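Local coordinates for protein acetyl-CoA acetyltransferase (PDB 3SS6) that probably condenses two molecules of acetyl-CoA into acetoacetyl-CoA, or cleaves that product again, as a thiolase-type acetyltransferase, at residues 9-14 against 257-262; 93-98 against 357-362; 162-167 against 240-245. One frame throughout, in Å; residues are numbered along the deposited sequence.

Contact 1 (9-14 against 257-262)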
loop_
_atom_site.group_PDB
_atom_site.type_symbol
_atom_site.label_atom_id
_atom_site.label_comp_id
_atom_site.label_asym_id
_atom_site.label_seq_id
_atom_site.Cartn_x
_atom_site.Cartn_y
_atom_site.Cartn_z
ATOM N N ILE A 9 -45.337 -0.206 8.437
ATOM C CA ILE A 9 -44.120 -0.952 8.708
ATOM C C ILE A 9 -44.539 -2.250 9.372
ATOM O O ILE A 9 -45.191 -2.224 10.416
ATOM C CB ILE A 9 -43.219 -0.160 9.681
ATOM C CG1 ILE A 9 -42.713 1.121 9.007
ATOM C CG2 ILE A 9 -42.028 -1.012 10.141
ATOM C CD1 ILE A 9 -42.245 2.184 9.989
ATOM N N THR A 10 -44.171 -3.382 8.781
ATOM C CA THR A 10 -44.636 -4.674 9.308
ATOM C C THR A 10 -43.589 -5.488 10.076
ATOM O O THR A 10 -43.930 -6.483 10.738
ATOM C CB THR A 10 -45.231 -5.548 8.185
ATOM O OG1 THR A 10 -44.227 -5.814 7.201
ATOM C CG2 THR A 10 -46.418 -4.840 7.535
ATOM N N ALA A 11 -42.327 -5.077 9.983
ATOM C CA ALA A 11 -41.249 -5.714 10.733
ATOM C C ALA A 11 -40.155 -4.688 10.919
ATOM O O ALA A 11 -40.002 -3.784 10.093
ATOM C CB ALA A 11 -40.697 -6.947 9.996
ATOM N N ALA A 12 -39.410 -4.822 12.013
ATOM C CA ALA A 12 -38.327 -3.897 12.310
ATOM C C ALA A 12 -37.315 -4.633 13.168
ATOM O O ALA A 12 -37.583 -4.932 14.333
ATOM C CB ALA A 12 -38.866 -2.676 13.044
ATOM N N VAL A 13 -36.165 -4.952 12.584
ATOM C CA VAL A 13 -35.171 -5.772 13.272
ATOM C C VAL A 13 -33.767 -5.225 13.060
ATOM O O VAL A 13 -33.538 -4.424 12.157
ATOM C CB VAL A 13 -35.219 -7.238 12.810
ATOM C CG1 VAL A 13 -36.504 -7.906 13.299
ATOM C CG2 VAL A 13 -35.083 -7.338 11.290
ATOM N N ARG A 14 -32.823 -5.662 13.891
ATOM C CA ARG A 14 -31.450 -5.183 13.751
ATOM C C ARG A 14 -30.471 -6.220 14.251
ATOM O O ARG A 14 -30.829 -7.082 15.032
ATOM C CB ARG A 14 -31.261 -3.899 14.559
ATOM C CG ARG A 14 -31.462 -4.085 16.087
ATOM C CD ARG A 14 -31.132 -2.772 16.812
ATOM N NE ARG A 14 -31.198 -2.794 18.283
ATOM C CZ ARG A 14 -30.182 -3.133 19.082
ATOM N NH1 ARG A 14 -29.020 -3.559 18.576
ATOM N NH2 ARG A 14 -30.329 -3.054 20.403
ATOM N N VAL A 257 -33.054 -3.208 9.585
ATOM C CA VAL A 257 -33.896 -3.366 8.402
ATOM C C VAL A 257 -35.368 -3.286 8.809
ATOM O O VAL A 257 -35.753 -3.845 9.834
ATOM C CB VAL A 257 -33.633 -4.764 7.764
ATOM C CG1 VAL A 257 -34.562 -5.032 6.626
ATOM C CG2 VAL A 257 -32.173 -4.867 7.268
ATOM N N LEU A 258 -36.169 -2.574 8.020
ATOM C CA LEU A 258 -37.621 -2.569 8.196
ATOM C C LEU A 258 -38.261 -3.173 6.953
ATOM O O LEU A 258 -37.716 -3.068 5.854
ATOM C CB LEU A 258 -38.148 -1.140 8.351
ATOM C CG LEU A 258 -37.938 -0.367 9.651
ATOM C CD1 LEU A 258 -36.451 -0.210 9.955
ATOM C CD2 LEU A 258 -38.612 0.985 9.482
ATOM N N VAL A 259 -39.438 -3.781 7.120
ATOM C CA VAL A 259 -40.256 -4.134 5.967
ATOM C C VAL A 259 -41.389 -3.116 5.911
ATOM O O VAL A 259 -42.107 -2.919 6.901
ATOM C CB VAL A 259 -40.845 -5.564 6.067
ATOM C CG1 VAL A 259 -41.780 -5.836 4.881
ATOM C CG2 VAL A 259 -39.716 -6.610 6.128
ATOM N N LEU A 260 -41.518 -2.443 4.771
ATOM C CA LEU A 260 -42.551 -1.431 4.587
ATOM C C LEU A 260 -43.460 -1.839 3.447
ATOM O O LEU A 260 -43.014 -2.465 2.483
ATOM C CB LEU A 260 -41.914 -0.070 4.262
ATOM C CG LEU A 260 -40.944 0.490 5.305
ATOM C CD1 LEU A 260 -39.470 0.130 4.973
ATOM C CD2 LEU A 260 -41.107 1.993 5.391
ATOM N N MET A 261 -44.739 -1.474 3.533
ATOM C CA MET A 261 -45.648 -1.737 2.426
ATOM C C MET A 261 -46.803 -0.738 2.473
ATOM O O MET A 261 -46.932 0.026 3.427
ATOM C CB MET A 261 -46.167 -3.185 2.476
ATOM C CG MET A 261 -47.033 -3.492 3.709
ATOM S SD MET A 261 -47.547 -5.229 3.765
ATOM C CE MET A 261 -45.949 -6.021 4.026
ATOM N N SER A 262 -47.616 -0.705 1.428
ATOM C CA SER A 262 -48.793 0.154 1.464
ATOM C C SER A 262 -49.750 -0.377 2.517
ATOM O O SER A 262 -49.790 -1.580 2.787
ATOM C CB SER A 262 -49.477 0.218 0.101
ATOM O OG SER A 262 -50.021 -1.049 -0.253
#
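Two antiparallel strands of the thiolase central sheet meet here, Val13 facing Val257 and Ala12 facing Leu258. At the Val13 end the ladder is regular: Val13 N gives to Val257 O at 3.0 Å and 174°, and Val257 N returns a bond to Val13 O at 2.9 Å. Further along, Val259 splits its two bonds between neighbours: its O takes Thr10 N at 2.8 Å, while Val259 N reaches Ala11 O at 3.0 Å. With the psi of Thr10 at -12°, far from a strand value, this is an irregularity consistent with a beta bulge, though not a full classic one. Ala11 N is buried at this point and has no partner in the model.

Strands 7-19 and 252-262 are the first and last of the five-stranded thiolase sheet of the N-terminal half, and the last runs against the other four. On one face Ile9, Ala12, Leu258 and Leu260 look into the helical core of 93-107 and 352-370. There Ile9 CD1 rests on Leu258 CD2 at 3.9 Å, the two side chains crossing at a slant, whereas Ile9 and Leu260 run side by side. Val13 and Val257 use the other face, against Val36 of helix 29-43, and Ala11 CB meets Val259 CG2 there at 4.0 Å; a bound potassium ion lies about 4 Å from the side chain of Ala11. Met261 folds back at its last torsion (chi3 67°), laying CE 3.7 Å from Thr10 CG2, while Thr10 OG1 is hydrogen-bonded to Gly44 O.

Contact 2 (93-98 against 357-362); sequences SGMQAI and ARITVS
Helix 93-98 and helix 357-362 cross at 66°, and they come together where the backbone of Gly94 meets that of Ala357, CA to CA 4.6 Å. These are buried helices of the thiolase fold, one from each half of the chain, packed in the helical layer between its sheets. The first begins just past Cys91, which is oxidised to S-hydroxycysteine in this crystal.

With no side chain on Gly94 between them, main chain lies on main chain: Gly94 C is 3.6 Å from Ala357 N, and Ala357 CB sits 3.7 Å from Gly94 O. No hydrogen bond links the two segments; helix 352-370 is kinked at this point, where Ala357 N lacks its bond to the preceding turn.

Two side chains of the first helix flank this crossing. Ile98 points at its partner and puts the tip of its longer branch, CD1, against Ala357 CA at 3.8 Å. Met95 leaves its helix alongside the partner, not at it: CG lies opposite the backbone N (chi1 -179°), the chain runs straight as far as SD, and a bend at chi3 (-75°) brings CE to Thr360. The two side chains cross at about a right angle, with Met95 CE 3.9 Å from Thr360 OG1. That hydroxyl has its hydrogen bond to Gly356 O, one turn earlier; against the methionine methyl it makes plain van der Waals contact.

Around the crossing, Leu389 of strand 385-393 touches Met95, Ile98 and Thr360, and Gln96 packs on Tyr85 of a neighbouring subunit. Turned from the crossing, Arg358 NH1 donates to Ser362 OG at 2.9 Å, close to the guanidinium plane, with Ile359 CG2 over one face, toward its rim.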
loop_
_atom_site.group_PDB
_atom_site.type_symbol
_atom_site.label_atom_id
_atom_site.label_comp_id
_atom_site.label_asym_id
_atom_site.label_seq_id
_atom_site.Cartn_x
_atom_site.Cartn_y
_atom_site.Cartn_z
ATOM N N SER A 93 -27.988 8.143 6.474
ATOM C CA SER A 93 -28.197 7.235 5.335
ATOM C C SER A 93 -29.293 6.198 5.567
ATOM O O SER A 93 -30.136 5.977 4.699
ATOM C CB SER A 93 -26.904 6.515 4.936
ATOM O OG SER A 93 -25.912 7.452 4.562
ATOM N N GLY A 94 -29.262 5.548 6.726
ATOM C CA GLY A 94 -30.224 4.500 7.032
ATOM C C GLY A 94 -31.642 5.022 7.186
ATOM O O GLY A 94 -32.606 4.297 6.914
ATOM N N MET A 95 -31.775 6.270 7.622
ATOM C CA MET A 95 -33.093 6.885 7.726
ATOM C C MET A 95 -33.563 7.316 6.333
ATOM O O MET A 95 -34.730 7.142 5.987
ATOM C CB MET A 95 -33.075 8.055 8.711
ATOM C CG MET A 95 -34.423 8.734 8.897
ATOM S SD MET A 95 -34.419 9.942 10.236
ATOM C CE MET A 95 -34.437 8.829 11.655
ATOM N N GLN A 96 -32.659 7.859 5.521
ATOM C CA GLN A 96 -33.043 8.221 4.157
ATOM C C GLN A 96 -33.522 6.991 3.377
ATOM O O GLN A 96 -34.439 7.080 2.551
ATOM C CB GLN A 96 -31.876 8.895 3.413
ATOM C CG GLN A 96 -32.219 9.260 1.971
ATOM C CD GLN A 96 -33.312 10.321 1.911
ATOM O OE1 GLN A 96 -33.224 11.346 2.580
ATOM N NE2 GLN A 96 -34.353 10.067 1.128
ATOM N N ALA A 97 -32.908 5.842 3.631
ATOM C CA ALA A 97 -33.335 4.613 2.953
ATOM C C ALA A 97 -34.802 4.327 3.257
ATOM O O ALA A 97 -35.571 3.955 2.374
ATOM C CB ALA A 97 -32.451 3.413 3.355
ATOM N N ILE A 98 -35.184 4.502 4.514
ATOM C CA ILE A 98 -36.574 4.296 4.904
ATOM C C ILE A 98 -37.479 5.331 4.237
ATOM O O ILE A 98 -38.578 5.005 3.798
ATOM C CB ILE A 98 -36.722 4.357 6.430
ATOM C CG1 ILE A 98 -36.002 3.152 7.050
ATOM C CG2 ILE A 98 -38.205 4.415 6.830
ATOM C CD1 ILE A 98 -35.724 3.305 8.544
ATOM N N ALA A 357 -31.571 3.937 10.606
ATOM C CA ALA A 357 -32.537 2.835 10.643
ATOM C C ALA A 357 -32.602 2.192 12.029
ATOM O O ALA A 357 -33.680 1.839 12.501
ATOM C CB ALA A 357 -32.197 1.787 9.593
ATOM N N ARG A 358 -31.450 2.049 12.679
ATOM C CA ARG A 358 -31.376 1.439 14.014
ATOM C C ARG A 358 -32.255 2.158 15.042
ATOM O O ARG A 358 -33.029 1.518 15.767
ATOM C CB ARG A 358 -29.906 1.384 14.481
ATOM C CG ARG A 358 -29.594 0.281 15.503
ATOM C CD ARG A 358 -30.111 0.670 16.906
ATOM N NE ARG A 358 -29.449 1.874 17.403
ATOM C CZ ARG A 358 -29.837 2.539 18.490
ATOM N NH1 ARG A 358 -30.894 2.127 19.172
ATOM N NH2 ARG A 358 -29.164 3.612 18.898
ATOM N N ILE A 359 -32.163 3.486 15.088
ATOM C CA ILE A 359 -32.944 4.226 16.077
ATOM C C ILE A 359 -34.431 4.144 15.768
ATOM O O ILE A 359 -35.259 4.231 16.677
ATOM C CB ILE A 359 -32.477 5.700 16.263
ATOM C CG1 ILE A 359 -32.719 6.542 15.002
ATOM C CG2 ILE A 359 -31.008 5.731 16.699
ATOM C CD1 ILE A 359 -32.368 8.037 15.183
ATOM N N THR A 360 -34.772 3.948 14.493
ATOM C CA THR A 360 -36.181 3.801 14.113
ATOM C C THR A 360 -36.709 2.441 14.585
ATOM O O THR A 360 -37.802 2.343 15.148
ATOM C CB THR A 360 -36.384 3.995 12.596
ATOM O OG1 THR A 360 -35.879 5.289 12.214
ATOM C CG2 THR A 360 -37.868 3.906 12.227
ATOM N N VAL A 361 -35.925 1.394 14.359
ATOM C CA VAL A 361 -36.254 0.068 14.900
ATOM C C VAL A 361 -36.495 0.148 16.406
ATOM O O VAL A 361 -37.508 -0.340 16.922
ATOM C CB VAL A 361 -35.124 -0.949 14.615
ATOM C CG1 VAL A 361 -35.315 -2.240 15.430
ATOM C CG2 VAL A 361 -35.039 -1.265 13.141
ATOM N N SER A 362 -35.553 0.752 17.123
ATOM C CA SER A 362 -35.657 0.837 18.578
ATOM C C SER A 362 -36.874 1.638 19.047
ATOM O O SER A 362 -37.581 1.249 19.997
ATOM C CB SER A 362 -34.365 1.417 19.147
ATOM O OG SER A 362 -33.270 0.568 18.802
#

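Contact 3 (162-167 against 240-245)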
loop_
_atom_site.group_PDB
_atom_site.type_symbol
_atom_site.label_atom_id
_atom_site.label_comp_id
_atom_site.label_asym_id
_atom_site.label_seq_id
_atom_site.Cartn_x
_atom_site.Cartn_y
_atom_site.Cartn_z
ATOM N N THR A 162 -16.476 19.704 15.339
ATOM C CA THR A 162 -17.769 20.368 15.152
ATOM C C THR A 162 -18.587 20.284 16.440
ATOM O O THR A 162 -19.391 21.164 16.734
ATOM C CB THR A 162 -18.592 19.803 13.954
ATOM O OG1 THR A 162 -19.181 18.540 14.303
ATOM C CG2 THR A 162 -17.704 19.633 12.724
ATOM N N ALA A 163 -18.360 19.223 17.211
ATOM C CA ALA A 163 -19.002 19.075 18.506
ATOM C C ALA A 163 -18.495 20.144 19.470
ATOM O O ALA A 163 -19.289 20.765 20.189
ATOM C CB ALA A 163 -18.773 17.668 19.068
ATOM N N GLU A 164 -17.182 20.380 19.468
ATOM C CA GLU A 164 -16.612 21.402 20.339
ATOM C C GLU A 164 -17.140 22.775 19.952
ATOM O O GLU A 164 -17.268 23.654 20.798
ATOM C CB GLU A 164 -15.079 21.394 20.299
ATOM C CG GLU A 164 -14.413 20.264 21.094
ATOM C CD GLU A 164 -14.411 20.504 22.602
ATOM O OE1 GLU A 164 -14.897 21.567 23.043
ATOM O OE2 GLU A 164 -13.913 19.627 23.345
ATOM N N ASN A 165 -17.435 22.967 18.669
ATOM C CA ASN A 165 -18.033 24.229 18.238
ATOM C C ASN A 165 -19.375 24.437 18.921
ATOM O O ASN A 165 -19.718 25.550 19.314
ATOM C CB ASN A 165 -18.196 24.284 16.714
ATOM C CG ASN A 165 -16.867 24.438 15.986
ATOM O OD1 ASN A 165 -15.884 24.923 16.555
ATOM N ND2 ASN A 165 -16.836 24.027 14.712
ATOM N N LEU A 166 -20.137 23.358 19.052
ATOM C CA LEU A 166 -21.436 23.433 19.699
ATOM C C LEU A 166 -21.290 23.629 21.208
ATOM O O LEU A 166 -22.092 24.323 21.818
ATOM C CB LEU A 166 -22.277 22.198 19.371
ATOM C CG LEU A 166 -22.939 22.225 17.992
ATOM C CD1 LEU A 166 -23.639 20.898 17.704
ATOM C CD2 LEU A 166 -23.916 23.395 17.877
ATOM N N VAL A 167 -20.257 23.023 21.795
ATOM C CA VAL A 167 -19.950 23.217 23.210
ATOM C C VAL A 167 -19.794 24.703 23.496
ATOM O O VAL A 167 -20.408 25.249 24.414
ATOM C CB VAL A 167 -18.645 22.503 23.605
ATOM C CG1 VAL A 167 -18.151 22.984 24.969
ATOM C CG2 VAL A 167 -18.846 20.994 23.607
ATOM N N ASP A 240 -7.752 21.695 26.431
ATOM C CA ASP A 240 -8.670 22.384 27.331
ATOM C C ASP A 240 -10.119 22.213 26.884
ATOM O O ASP A 240 -10.990 22.994 27.271
ATOM C CB ASP A 240 -8.323 23.874 27.426
ATOM C CG ASP A 240 -6.941 24.115 28.007
ATOM O OD1 ASP A 240 -6.431 23.226 28.722
ATOM O OD2 ASP A 240 -6.365 25.196 27.751
ATOM N N GLY A 241 -10.370 21.195 26.068
ATOM C CA GLY A 241 -11.714 20.897 25.617
ATOM C C GLY A 241 -12.478 20.053 26.619
ATOM O O GLY A 241 -12.026 19.861 27.756
ATOM N N SER A 242 -13.637 19.554 26.195
ATOM C CA SER A 242 -14.495 18.738 27.055
ATOM C C SER A 242 -15.079 17.519 26.344
ATOM O O SER A 242 -15.587 16.614 26.994
ATOM C CB SER A 242 -15.615 19.583 27.666
ATOM O OG SER A 242 -16.358 20.239 26.650
ATOM N N VAL A 243 -15.015 17.485 25.014
ATOM C CA VAL A 243 -15.424 16.281 24.291
ATOM C C VAL A 243 -14.313 15.234 24.410
ATOM O O VAL A 243 -13.157 15.516 24.096
ATOM C CB VAL A 243 -15.737 16.575 22.799
ATOM C CG1 VAL A 243 -16.204 15.309 22.074
ATOM C CG2 VAL A 243 -16.792 17.665 22.679
ATOM N N THR A 244 -14.670 14.037 24.875
ATOM C CA THR A 244 -13.704 12.966 25.108
ATOM C C THR A 244 -14.156 11.696 24.386
ATOM O O THR A 244 -15.244 11.644 23.813
ATOM C CB THR A 244 -13.615 12.604 26.596
ATOM O OG1 THR A 244 -14.819 11.925 26.989
ATOM C CG2 THR A 244 -13.446 13.857 27.457
ATOM N N ALA A 245 -13.335 10.656 24.431
ATOM C CA ALA A 245 -13.758 9.369 23.885
ATOM C C ALA A 245 -14.941 8.809 24.670
ATOM O O ALA A 245 -15.759 8.067 24.127
ATOM C CB ALA A 245 -12.610 8.382 23.902
HETATM O O HOH W 1 -12.022 17.776 22.996
HETATM O O HOH W 2 -14.866 22.664 25.946
#
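Glu164 reaches out from its helix and takes the backbone of Ser242 and Val243 on a single carboxylate oxygen. Ser242 N donates to OE2 of Glu164 at 2.9 Å on the syn lone pair, the side of the other oxygen. Val243 N reaches the same OE2, also at 2.9 Å and almost straight (171°), but from 45° above the carboxylate plane. Water 1 donates to Glu164 OE2 and to Val243 O, so the same oxygen serves the NH of Val243 directly and its carbonyl through water. Water 2 links Glu164 OE1 to Ser242 OG, at 3.1 Å from OE1. Grips on both oxygens should hold the carboxylate against rotation.

In the glutamate, CG leaves beside the backbone N, and a single bend at chi2 (-77°) folds the stem over Val243. Val243 CG2 thus lies 3.7 Å from Glu164 CD as the two side chains slide past each other in opposite directions.

Both segments belong to the large insertion between strands 112-120 and 252-262, which in thiolases forms the loop domain beside the core; here helix 159-170 pins down the irregular chain that leads back to strand 252-262, the last of the N-terminal half. Apolar contacts complete the seam: Val243 CG2 also touches Ala163 CB at 4.1 Å and Val167 CG2 at 4.0 Å, and Val167 CG1 lies 3.7 Å from Ser242 OG.

Further out, Gln177 of helix 174-194 donates NE2 to Ser242 OG and packs on Val167 and Val243. Asn247 holds the loop from beyond, its ND2 bonded to Ser242 O and its OD1 to Thr244 N.

Overall arrangement
Contacts 1 and 2 sit together in the core, centres 10 Å apart: the sheet of contact 1 forms a floor for the helices of contact 2, with Val361 CG2 3.6 Å from Leu258 CD1. Contact 3 lies in the loop domain, its centre 36 Å from that of contact 1 and 26 Å from that of contact 2. Along the chain the order is 9-14, 93-98, 162-167, 240-245, 257-262, 357-362, so the segments of contacts 1 and 2 alternate, while contact 3 falls between the segments of each. Contact 1 pairs the first and last strands of the N-terminal half, with the loop domain inserted between them in sequence, and contact 2 joins that half to the C-terminal one.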